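Local coordinates for protein enoyl-CoA hydratase (Geobacillus kaustophilus, PDB 2PPY) that probably catalyses the hydration of enoyl-CoA thioesters in fatty acid beta-oxidation, at residues A[14-22]-A[46-55]; A[63-71]-A[112-120]. All coordinates share one frame; numbering follows the deposited sequence.

In the fold
The two contacts lie in series along the chain, with contact 1 closing before contact 2 opens. Their centres are about 23 Å apart and their nearest atoms about 7 Å apart, without touching. Strand 55-60 runs between them: contact 1 sets its first residue beside strand 19-24 in the mixed sheet, and the loop that follows the strand supplies 63-71 of contact 2. Helix 34-48 is shared in a similar way, because its last turn belongs to contact 1 while F36 and Y37 near its start pack on M119 of contact 2. Contact 1 thus joins parts of the sheet scaffold, whereas contact 2 forms what is probably the oxyanion hole of this crotonase-like fold.

Contact 1 of 2, residues A[14-22]-A[46-55]; sequences FKEDGIAEI and DIRFDPDIKV
K15 reaches from a beta hairpin to D46 and D50 at the point where a beta-alpha-beta unit, built from strand 19-24, helix 34-48 and strand 55-60, passes from its helix to its second strand. The lysine chain is extended beyond CG and forms salt bridges to both carboxylates: K15 NZ lies 2.6 Å from D50 OD2 and 2.8 Å from D46 OD2. It takes the anti lone pair of D50 OD2, but meets D46 OD2 on the syn side, 29° out of the carboxylate plane. I53 crosses the aliphatic stem of this lysine at about a right angle, with I53 CD1 3.9 Å from K15 CG. The other branch of I53, CG2, comes within 3.6 Å of A20 CB; I47 CD1 touches both that methyl and I22 CD1, so that the last turn of helix 34-48 packs on strand 19-24.

Around these side chains the backbones pair in parallel. V55 O receives A20 N at 2.9 Å, and G18 O accepts twice, from V55 N at 3.2 Å nearly in line with the carbonyl and from K54 N at 2.9 Å, 37° above its plane. G18 itself belongs to the type I' turn of the hairpin, and helix 193-205 covers I19 and V55. D50 is positioned in turn by an Asx turn, in which D50 OD1 accepts from D52 N at 3.2 Å.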
ATOM      1  N   PHE A  14      25.338 -23.552  16.453  1.00 23.89           N
ATOM      2  CA  PHE A  14      25.321 -25.005  16.583  1.00 25.94           C
ATOM      3  C   PHE A  14      24.307 -25.547  15.580  1.00 29.73           C
ATOM      4  O   PHE A  14      23.184 -25.049  15.504  1.00 31.85           O
ATOM      5  CB  PHE A  14      24.891 -25.418  17.995  1.00 32.33           C
ATOM      6  CG  PHE A  14      25.850 -25.005  19.074  1.00 36.92           C
ATOM      7  CD1 PHE A  14      27.095 -25.613  19.189  1.00 38.10           C
ATOM      8  CD2 PHE A  14      25.505 -24.010  19.983  1.00 39.79           C
ATOM      9  CE1 PHE A  14      27.986 -25.238  20.199  1.00 39.95           C
ATOM     10  CE2 PHE A  14      26.386 -23.625  20.996  1.00 39.70           C
ATOM     11  CZ  PHE A  14      27.630 -24.242  21.102  1.00 41.46           C
ATOM     12  N   LYS A  15      24.698 -26.558  14.810  1.00 30.16           N
ATOM     13  CA  LYS A  15      23.797 -27.149  13.827  1.00 27.03           C
ATOM     14  C   LYS A  15      23.599 -28.626  14.113  1.00 32.64           C
ATOM     15  O   LYS A  15      24.566 -29.363  14.308  1.00 30.63           O
ATOM     16  CB  LYS A  15      24.348 -26.987  12.410  1.00 23.27           C
ATOM     17  CG  LYS A  15      24.411 -25.550  11.910  1.00 24.25           C
ATOM     18  CD  LYS A  15      24.870 -25.535  10.465  1.00 29.91           C
ATOM     19  CE  LYS A  15      25.078 -24.126   9.942  1.00 34.91           C
ATOM     20  NZ  LYS A  15      25.538 -24.159   8.523  1.00 31.21           N
ATOM     21  N   GLU A  16      22.343 -29.058  14.124  1.00 32.29           N
ATOM     22  CA  GLU A  16      22.039 -30.451  14.394  1.00 37.23           C
ATOM     23  C   GLU A  16      20.606 -30.794  14.011  1.00 34.63           C
ATOM     24  O   GLU A  16      19.671 -30.088  14.374  1.00 36.99           O
ATOM     25  CB  GLU A  16      22.276 -30.741  15.880  1.00 43.33           C
ATOM     26  CG  GLU A  16      22.115 -32.194  16.288  1.00 55.22           C
ATOM     27  CD  GLU A  16      22.560 -32.437  17.721  1.00 65.67           C
ATOM     28  OE1 GLU A  16      21.999 -31.802  18.641  1.00 67.58           O
ATOM     29  OE2 GLU A  16      23.474 -33.265  17.928  1.00 67.65           O
ATOM     30  N   ASP A  17      20.455 -31.877  13.259  1.00 34.56           N
ATOM     31  CA  ASP A  17      19.152 -32.370  12.815  1.00 36.38           C
ATOM     32  C   ASP A  17      18.153 -31.321  12.326  1.00 35.67           C
ATOM     33  O   ASP A  17      17.009 -31.277  12.787  1.00 31.38           O
ATOM     34  CB  ASP A  17      18.514 -33.205  13.927  1.00 42.72           C
ATOM     35  CG  ASP A  17      19.286 -34.481  14.210  1.00 49.21           C
ATOM     36  OD1 ASP A  17      19.419 -35.310  13.282  1.00 50.20           O
ATOM     37  OD2 ASP A  17      19.761 -34.654  15.355  1.00 49.72           O
ATOM     38  N   GLY A  18      18.582 -30.487  11.385  1.00 34.80           N
ATOM     39  CA  GLY A  18      17.695 -29.474  10.838  1.00 34.29           C
ATOM     40  C   GLY A  18      17.437 -28.252  11.701  1.00 29.55           C
ATOM     41  O   GLY A  18      16.587 -27.427  11.368  1.00 32.59           O
ATOM     42  N   ILE A  19      18.160 -28.130  12.809  1.00 26.47           N
ATOM     43  CA  ILE A  19      17.995 -26.982  13.692  1.00 24.09           C
ATOM     44  C   ILE A  19      19.337 -26.309  13.946  1.00 26.39           C
ATOM     45  O   ILE A  19      20.358 -26.977  14.120  1.00 26.34           O
ATOM     46  CB  ILE A  19      17.402 -27.390  15.057  1.00 24.78           C
ATOM     47  CG1 ILE A  19      16.009 -27.994  14.866  1.00 28.21           C
ATOM     48  CG2 ILE A  19      17.333 -26.181  15.978  1.00 18.67           C
ATOM     49  CD1 ILE A  19      15.405 -28.546  16.142  1.00 18.38           C
ATOM     50  N   ALA A  20      19.333 -24.982  13.952  1.00 21.28           N
ATOM     51  CA  ALA A  20      20.543 -24.221  14.215  1.00 19.07           C
ATOM     52  C   ALA A  20      20.260 -23.338  15.412  1.00 21.11           C
ATOM     53  O   ALA A  20      19.191 -22.736  15.507  1.00 25.92           O
ATOM     54  CB  ALA A  20      20.916 -23.366  13.009  1.00 16.17           C
ATOM     55  N   GLU A  21      21.202 -23.277  16.342  1.00 21.62           N
ATOM     56  CA  GLU A  21      21.024 -22.442  17.515  1.00 21.12           C
ATOM     57  C   GLU A  21      22.110 -21.390  17.507  1.00 24.84           C
ATOM     58  O   GLU A  21      23.294 -21.708  17.432  1.00 22.34           O
ATOM     59  CB  GLU A  21      21.126 -23.258  18.806  1.00 21.29           C
ATOM     60  CG  GLU A  21      20.215 -24.462  18.880  1.00 25.27           C
ATOM     61  CD  GLU A  21      20.108 -25.015  20.292  1.00 25.61           C
ATOM     62  OE1 GLU A  21      21.073 -24.859  21.068  1.00 31.23           O
ATOM     63  OE2 GLU A  21      19.064 -25.614  20.625  1.00 26.86           O
ATOM     64  N   ILE A  22      21.698 -20.131  17.564  1.00 25.58           N
ATOM     65  CA  ILE A  22      22.647 -19.035  17.586  1.00 22.44           C
ATOM     66  C   ILE A  22      22.718 -18.573  19.035  1.00 26.23           C
ATOM     67  O   ILE A  22      21.790 -17.932  19.538  1.00 21.53           O
ATOM     68  CB  ILE A  22      22.180 -17.868  16.693  1.00 18.93           C
ATOM     69  CG1 ILE A  22      21.924 -18.367  15.266  1.00 14.55           C
ATOM     70  CG2 ILE A  22      23.238 -16.774  16.687  1.00 18.32           C
ATOM     71  CD1 ILE A  22      21.406 -17.295  14.306  1.00 18.31           C
ATOM     72  N   ASP A  46      25.024 -17.750   6.248  1.00 20.36           N
ATOM     73  CA  ASP A  46      25.506 -19.124   6.308  1.00 23.89           C
ATOM     74  C   ASP A  46      24.347 -20.105   6.398  1.00 23.19           C
ATOM     75  O   ASP A  46      24.268 -21.060   5.628  1.00 24.74           O
ATOM     76  CB  ASP A  46      26.404 -19.331   7.524  1.00 25.86           C
ATOM     77  CG  ASP A  46      26.817 -20.781   7.690  1.00 32.26           C
ATOM     78  OD1 ASP A  46      27.625 -21.262   6.871  1.00 38.96           O
ATOM     79  OD2 ASP A  46      26.322 -21.443   8.628  1.00 30.12           O
ATOM     80  N   ILE A  47      23.453 -19.864   7.352  1.00 25.15           N
ATOM     81  CA  ILE A  47      22.304 -20.730   7.559  1.00 17.82           C
ATOM     82  C   ILE A  47      21.395 -20.799   6.337  1.00 21.69           C
ATOM     83  O   ILE A  47      20.850 -21.862   6.029  1.00 16.18           O
ATOM     84  CB  ILE A  47      21.501 -20.281   8.799  1.00 22.73           C
ATOM     85  CG1 ILE A  47      22.373 -20.444  10.051  1.00 23.52           C
ATOM     86  CG2 ILE A  47      20.227 -21.106   8.930  1.00 22.47           C
ATOM     87  CD1 ILE A  47      21.776 -19.884  11.320  1.00 21.29           C
ATOM     88  N   ARG A  48      21.241 -19.673   5.638  1.00 22.36           N
ATOM     89  CA  ARG A  48      20.406 -19.623   4.438  1.00 18.75           C
ATOM     90  C   ARG A  48      20.929 -20.584   3.377  1.00 19.57           C
ATOM     91  O   ARG A  48      20.164 -21.311   2.752  1.00 23.58           O
ATOM     92  CB  ARG A  48      20.402 -18.216   3.831  1.00 16.47           C
ATOM     93  CG  ARG A  48      19.426 -17.219   4.419  1.00 19.92           C
ATOM     94  CD  ARG A  48      19.649 -15.875   3.735  1.00 24.20           C
ATOM     95  NE  ARG A  48      18.623 -14.880   4.029  1.00 18.69           N
ATOM     96  CZ  ARG A  48      18.547 -13.705   3.414  1.00 21.24           C
ATOM     97  NH1 ARG A  48      19.436 -13.390   2.481  1.00 19.52           N
ATOM     98  NH2 ARG A  48      17.584 -12.848   3.720  1.00 23.03           N
ATOM     99  N   PHE A  49      22.241 -20.567   3.167  1.00 18.47           N
ATOM    100  CA  PHE A  49      22.859 -21.417   2.162  1.00 24.90           C
ATOM    101  C   PHE A  49      23.041 -22.858   2.622  1.00 29.04           C
ATOM    102  O   PHE A  49      23.676 -23.656   1.935  1.00 34.39           O
ATOM    103  CB  PHE A  49      24.203 -20.818   1.732  1.00 24.69           C
ATOM    104  CG  PHE A  49      24.075 -19.713   0.721  1.00 22.99           C
ATOM    105  CD1 PHE A  49      24.141 -19.988  -0.644  1.00 28.70           C
ATOM    106  CD2 PHE A  49      23.875 -18.397   1.128  1.00 28.43           C
ATOM    107  CE1 PHE A  49      24.013 -18.972  -1.588  1.00 24.69           C
ATOM    108  CE2 PHE A  49      23.745 -17.373   0.191  1.00 26.39           C
ATOM    109  CZ  PHE A  49      23.815 -17.663  -1.170  1.00 28.71           C
ATOM    110  N   ASP A  50      22.481 -23.188   3.782  1.00 28.38           N
ATOM    111  CA  ASP A  50      22.570 -24.543   4.318  1.00 27.61           C
ATOM    112  C   ASP A  50      21.181 -25.176   4.254  1.00 27.59           C
ATOM    113  O   ASP A  50      20.378 -25.012   5.167  1.00 31.49           O
ATOM    114  CB  ASP A  50      23.052 -24.512   5.768  1.00 26.55           C
ATOM    115  CG  ASP A  50      23.360 -25.898   6.310  1.00 24.01           C
ATOM    116  OD1 ASP A  50      22.847 -26.887   5.748  1.00 25.15           O
ATOM    117  OD2 ASP A  50      24.105 -25.995   7.307  1.00 28.26           O
ATOM    118  N   PRO A  51      20.894 -25.924   3.175  1.00 29.65           N
ATOM    119  CA  PRO A  51      19.625 -26.611   2.909  1.00 31.75           C
ATOM    120  C   PRO A  51      19.083 -27.484   4.037  1.00 33.65           C
ATOM    121  O   PRO A  51      17.874 -27.688   4.146  1.00 34.23           O
ATOM    122  CB  PRO A  51      19.937 -27.444   1.666  1.00 31.76           C
ATOM    123  CG  PRO A  51      21.005 -26.667   0.993  1.00 40.16           C
ATOM    124  CD  PRO A  51      21.885 -26.272   2.143  1.00 35.53           C
ATOM    125  N   ASP A  52      19.975 -28.001   4.872  1.00 33.68           N
ATOM    126  CA  ASP A  52      19.559 -28.879   5.957  1.00 32.71           C
ATOM    127  C   ASP A  52      18.920 -28.180   7.146  1.00 27.11           C
ATOM    128  O   ASP A  52      18.207 -28.815   7.922  1.00 27.57           O
ATOM    129  CB  ASP A  52      20.750 -29.716   6.436  1.00 37.64           C
ATOM    130  CG  ASP A  52      21.315 -30.605   5.342  1.00 45.51           C
ATOM    131  OD1 ASP A  52      20.540 -31.385   4.743  1.00 43.84           O
ATOM    132  OD2 ASP A  52      22.535 -30.525   5.085  1.00 50.71           O
ATOM    133  N   ILE A  53      19.168 -26.883   7.298  1.00 23.86           N
ATOM    134  CA  ILE A  53      18.598 -26.148   8.425  1.00 20.78           C
ATOM    135  C   ILE A  53      17.205 -25.631   8.091  1.00 22.57           C
ATOM    136  O   ILE A  53      17.021 -24.882   7.134  1.00 21.33           O
ATOM    137  CB  ILE A  53      19.483 -24.954   8.835  1.00 19.33           C
ATOM    138  CG1 ILE A  53      20.932 -25.412   9.025  1.00 19.95           C
ATOM    139  CG2 ILE A  53      18.958 -24.352  10.142  1.00 16.05           C
ATOM    140  CD1 ILE A  53      21.115 -26.451  10.122  1.00 24.94           C
ATOM    141  N   LYS A  54      16.224 -26.035   8.887  1.00 21.45           N
ATOM    142  CA  LYS A  54      14.850 -25.621   8.664  1.00 21.42           C
ATOM    143  C   LYS A  54      14.335 -24.704   9.776  1.00 24.92           C
ATOM    144  O   LYS A  54      13.347 -23.993   9.600  1.00 24.87           O
ATOM    145  CB  LYS A  54      13.955 -26.857   8.542  1.00 30.85           C
ATOM    146  CG  LYS A  54      14.129 -27.648   7.235  1.00 36.76           C
ATOM    147  CD  LYS A  54      15.469 -28.353   7.149  1.00 34.32           C
ATOM    148  CE  LYS A  54      15.492 -29.402   6.030  1.00 35.15           C
ATOM    149  NZ  LYS A  54      15.408 -28.838   4.652  1.00 23.18           N
ATOM    150  N   VAL A  55      15.008 -24.724  10.920  1.00 21.02           N
ATOM    151  CA  VAL A  55      14.610 -23.895  12.045  1.00 19.97           C
ATOM    152  C   VAL A  55      15.818 -23.269  12.727  1.00 19.62           C
ATOM    153  O   VAL A  55      16.882 -23.879  12.821  1.00 23.98           O
ATOM    154  CB  VAL A  55      13.832 -24.716  13.104  1.00 21.75           C
ATOM    155  CG1 VAL A  55      13.371 -23.806  14.234  1.00 17.63           C
ATOM    156  CG2 VAL A  55      12.640 -25.407  12.459  1.00 17.13           C
TER

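Contact 2 of 2, residues A[63-71]-A[112-120]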
ATOM      1  N   PRO A  63      23.479 -15.220  31.896  1.00 34.89           N
ATOM      2  CA  PRO A  63      22.563 -15.403  33.022  1.00 39.59           C
ATOM      3  C   PRO A  63      21.210 -14.680  33.036  1.00 38.68           C
ATOM      4  O   PRO A  63      20.174 -15.292  32.768  1.00 43.29           O
ATOM      5  CB  PRO A  63      23.435 -15.042  34.220  1.00 40.34           C
ATOM      6  CG  PRO A  63      24.746 -15.628  33.820  1.00 36.89           C
ATOM      7  CD  PRO A  63      24.876 -15.187  32.371  1.00 33.67           C
ATOM      8  N   LYS A  64      21.216 -13.389  33.347  1.00 33.55           N
ATOM      9  CA  LYS A  64      19.971 -12.626  33.457  1.00 33.98           C
ATOM     10  C   LYS A  64      19.521 -11.818  32.241  1.00 31.81           C
ATOM     11  O   LYS A  64      18.528 -11.092  32.321  1.00 26.04           O
ATOM     12  CB  LYS A  64      20.066 -11.678  34.656  1.00 34.86           C
ATOM     13  CG  LYS A  64      20.446 -12.356  35.966  1.00 39.39           C
ATOM     14  CD  LYS A  64      19.352 -13.301  36.436  1.00 46.35           C
ATOM     15  CE  LYS A  64      19.714 -13.959  37.758  1.00 45.53           C
ATOM     16  NZ  LYS A  64      18.631 -14.862  38.245  1.00 46.30           N
ATOM     17  N   PHE A  65      20.230 -11.932  31.123  1.00 28.01           N
ATOM     18  CA  PHE A  65      19.862 -11.159  29.942  1.00 28.31           C
ATOM     19  C   PHE A  65      19.833 -11.938  28.644  1.00 28.09           C
ATOM     20  O   PHE A  65      20.629 -12.853  28.433  1.00 29.92           O
ATOM     21  CB  PHE A  65      20.838 -10.002  29.700  1.00 24.87           C
ATOM     22  CG  PHE A  65      20.909  -8.993  30.809  1.00 29.95           C
ATOM     23  CD1 PHE A  65      21.411  -9.337  32.059  1.00 29.89           C
ATOM     24  CD2 PHE A  65      20.547  -7.674  30.575  1.00 27.30           C
ATOM     25  CE1 PHE A  65      21.551  -8.379  33.056  1.00 28.25           C
ATOM     26  CE2 PHE A  65      20.684  -6.708  31.568  1.00 30.49           C
ATOM     27  CZ  PHE A  65      21.189  -7.060  32.807  1.00 27.99           C
ATOM     28  N   PHE A  66      18.901 -11.561  27.777  1.00 26.56           N
ATOM     29  CA  PHE A  66      18.841 -12.135  26.443  1.00 23.50           C
ATOM     30  C   PHE A  66      19.755 -11.107  25.783  1.00 21.13           C
ATOM     31  O   PHE A  66      20.764 -11.447  25.170  1.00 23.60           O
ATOM     32  CB  PHE A  66      17.435 -12.038  25.847  1.00 22.79           C
ATOM     33  CG  PHE A  66      17.387 -12.336  24.374  1.00 18.02           C
ATOM     34  CD1 PHE A  66      17.597 -13.625  23.905  1.00 16.42           C
ATOM     35  CD2 PHE A  66      17.175 -11.316  23.451  1.00 16.62           C
ATOM     36  CE1 PHE A  66      17.599 -13.897  22.543  1.00 15.81           C
ATOM     37  CE2 PHE A  66      17.176 -11.576  22.086  1.00 18.84           C
ATOM     38  CZ  PHE A  66      17.390 -12.873  21.630  1.00 16.23           C
ATOM     39  N   SER A  67      19.391  -9.836  25.969  1.00 20.68           N
ATOM     40  CA  SER A  67      20.148  -8.699  25.452  1.00 20.65           C
ATOM     41  C   SER A  67      19.507  -7.385  25.883  1.00 22.88           C
ATOM     42  O   SER A  67      18.281  -7.228  25.827  1.00 21.19           O
ATOM     43  CB  SER A  67      20.229  -8.742  23.925  1.00 19.62           C
ATOM     44  OG  SER A  67      20.862  -7.574  23.429  1.00 14.84           O
ATOM     45  N   ALA A  68      20.335  -6.439  26.316  1.00 23.32           N
ATOM     46  CA  ALA A  68      19.837  -5.136  26.745  1.00 20.78           C
ATOM     47  C   ALA A  68      19.947  -4.099  25.630  1.00 20.59           C
ATOM     48  O   ALA A  68      19.845  -2.903  25.880  1.00 22.87           O
ATOM     49  CB  ALA A  68      20.598  -4.660  27.979  1.00 25.11           C
ATOM     50  N   GLY A  69      20.163  -4.555  24.400  1.00 20.79           N
ATOM     51  CA  GLY A  69      20.259  -3.625  23.289  1.00 21.22           C
ATOM     52  C   GLY A  69      21.664  -3.188  22.912  1.00 22.84           C
ATOM     53  O   GLY A  69      22.643  -3.883  23.179  1.00 29.26           O
ATOM     54  N   ALA A  70      21.765  -2.020  22.290  1.00 19.71           N
ATOM     55  CA  ALA A  70      23.056  -1.496  21.859  1.00 22.72           C
ATOM     56  C   ALA A  70      23.923  -1.001  23.012  1.00 23.62           C
ATOM     57  O   ALA A  70      23.424  -0.437  23.985  1.00 19.60           O
ATOM     58  CB  ALA A  70      22.846  -0.370  20.847  1.00 13.42           C
ATOM     59  N   ASP A  71      25.229  -1.222  22.889  1.00 26.85           N
ATOM     60  CA  ASP A  71      26.191  -0.782  23.894  1.00 27.48           C
ATOM     61  C   ASP A  71      26.249   0.747  23.865  1.00 27.61           C
ATOM     62  O   ASP A  71      26.693   1.335  22.884  1.00 24.21           O
ATOM     63  CB  ASP A  71      27.573  -1.362  23.575  1.00 35.64           C
ATOM     64  CG  ASP A  71      28.603  -1.042  24.642  1.00 37.85           C
ATOM     65  OD1 ASP A  71      28.829   0.154  24.920  1.00 38.55           O
ATOM     66  OD2 ASP A  71      29.191  -1.992  25.198  1.00 45.63           O
ATOM     67  N   THR A 112      14.886  -8.719  28.020  1.00 20.76           N
ATOM     68  CA  THR A 112      14.827  -8.491  26.577  1.00 21.18           C
ATOM     69  C   THR A 112      14.337  -7.065  26.362  1.00 16.24           C
ATOM     70  O   THR A 112      13.138  -6.830  26.222  1.00 17.83           O
ATOM     71  CB  THR A 112      13.839  -9.477  25.908  1.00 18.75           C
ATOM     72  OG1 THR A 112      14.223 -10.821  26.221  1.00 21.15           O
ATOM     73  CG2 THR A 112      13.841  -9.306  24.401  1.00 11.48           C
ATOM     74  N   VAL A 113      15.265  -6.114  26.335  1.00 14.29           N
ATOM     75  CA  VAL A 113      14.899  -4.716  26.182  1.00 16.92           C
ATOM     76  C   VAL A 113      15.655  -3.971  25.090  1.00 16.68           C
ATOM     77  O   VAL A 113      16.732  -4.390  24.661  1.00 20.16           O
ATOM     78  CB  VAL A 113      15.078  -3.960  27.525  1.00 18.13           C
ATOM     79  CG1 VAL A 113      14.156  -4.558  28.582  1.00 14.43           C
ATOM     80  CG2 VAL A 113      16.525  -4.047  27.986  1.00 16.13           C
ATOM     81  N   GLY A 114      15.077  -2.854  24.654  1.00 13.57           N
ATOM     82  CA  GLY A 114      15.681  -2.048  23.606  1.00 10.65           C
ATOM     83  C   GLY A 114      16.065  -2.898  22.413  1.00 10.74           C
ATOM     84  O   GLY A 114      15.284  -3.733  21.959  1.00 17.09           O
ATOM     85  N   GLY A 115      17.277  -2.685  21.911  1.00 13.20           N
ATOM     86  CA  GLY A 115      17.758  -3.451  20.779  1.00 12.03           C
ATOM     87  C   GLY A 115      17.579  -4.942  20.966  1.00 14.64           C
ATOM     88  O   GLY A 115      17.474  -5.680  19.989  1.00 11.79           O
ATOM     89  N   GLY A 116      17.550  -5.394  22.218  1.00 17.31           N
ATOM     90  CA  GLY A 116      17.373  -6.811  22.479  1.00 14.60           C
ATOM     91  C   GLY A 116      15.992  -7.264  22.031  1.00 15.17           C
ATOM     92  O   GLY A 116      15.832  -8.327  21.421  1.00 13.88           O
ATOM     93  N   LEU A 117      14.987  -6.454  22.340  1.00 14.26           N
ATOM     94  CA  LEU A 117      13.619  -6.766  21.951  1.00 16.21           C
ATOM     95  C   LEU A 117      13.477  -6.588  20.443  1.00 11.84           C
ATOM     96  O   LEU A 117      12.787  -7.357  19.776  1.00 12.10           O
ATOM     97  CB  LEU A 117      12.626  -5.853  22.674  1.00 11.43           C
ATOM     98  CG  LEU A 117      11.166  -6.047  22.244  1.00 16.48           C
ATOM     99  CD1 LEU A 117      10.783  -7.513  22.378  1.00 15.72           C
ATOM    100  CD2 LEU A 117      10.253  -5.178  23.091  1.00 17.42           C
ATOM    101  N   GLU A 118      14.145  -5.577  19.903  1.00 15.82           N
ATOM    102  CA  GLU A 118      14.073  -5.326  18.470  1.00 10.92           C
ATOM    103  C   GLU A 118      14.541  -6.546  17.687  1.00 14.73           C
ATOM    104  O   GLU A 118      13.937  -6.914  16.682  1.00 14.84           O
ATOM    105  CB  GLU A 118      14.899  -4.089  18.117  1.00  8.17           C
ATOM    106  CG  GLU A 118      14.351  -2.840  18.772  1.00 10.94           C
ATOM    107  CD  GLU A 118      15.142  -1.602  18.446  1.00 21.07           C
ATOM    108  OE1 GLU A 118      16.298  -1.488  18.914  1.00 24.43           O
ATOM    109  OE2 GLU A 118      14.604  -0.739  17.723  1.00 16.76           O
HETATM  110  N   MSE A 119      15.608  -7.184  18.153  1.00 14.33           N
HETATM  111  CA  MSE A 119      16.112  -8.381  17.487  1.00 16.97           C
HETATM  112  C   MSE A 119      15.061  -9.479  17.583  1.00 16.34           C
HETATM  113  O   MSE A 119      14.824 -10.213  16.625  1.00 15.82           O
HETATM  114  CB  MSE A 119      17.398  -8.868  18.157  1.00 17.62           C
HETATM  115  CG  MSE A 119      17.996 -10.111  17.518  1.00 31.85           C
HETATM  116 SE   MSE A 119      19.586 -10.728  18.443  1.00 50.78          SE
HETATM  117  CE  MSE A 119      20.469  -9.028  18.691  1.00 39.27           C
ATOM    118  N   ALA A 120      14.440  -9.580  18.757  1.00 14.41           N
ATOM    119  CA  ALA A 120      13.413 -10.582  19.016  1.00 15.55           C
ATOM    120  C   ALA A 120      12.149 -10.328  18.192  1.00 16.12           C
ATOM    121  O   ALA A 120      11.484 -11.273  17.766  1.00 12.21           O
ATOM    122  CB  ALA A 120      13.074 -10.599  20.501  1.00 11.62           C
TER
HETATM  123  O   HOH W   1      19.007  -0.497  22.427  1.00 27.93           O
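With CG turned trans to its backbone N (chi1 167°), F66 lays its ring beside T112 and the first turns of helix 115-121, and S67 uses the same setting (chi1 175°) to bring OG alongside G116. The F66 ring is approached at its edge, near its plane, by the carbonyl of G116, with F66 CE2 3.6 Å from G116 O. Selenomethionine M119 adds an oblique Met-aromatic contact, its SE 4.4 Å from F66 CZ. T112 OG1, also obliquely placed, lies 3.5 Å from F66 CB while it is hydrogen-bonded to G110 O, and T112 CG2 approaches F66 CD2.

S67 and T112 form a parallel bridge, in which V113 N donates to S67 O over 3.3 Å, from a position almost in line with the C=O bond. The same oxygen receives a CA-H...O contact from G116, so strand and helix meet around one carbonyl group. S67 OG, also bonded to N30 O, accepts from G69 N at 3.2 Å in an ST turn. There the backbones close up: G69 CA is 3.4 Å from G115 N, an approach that two glycines permit.

Just beyond, two backbone amides converge on one water, which accepts from A70 N at 3.2 Å and from G115 N at 2.8 Å. Their arrangement matches the oxyanion hole of crotonases, where two such amides bind the thioester carbonyl of the acyl-CoA. The water therefore probably marks the place of that oxygen, and the N-terminal end of helix 115-121, to which G115 belongs, would be expected to favour negative charge building up there.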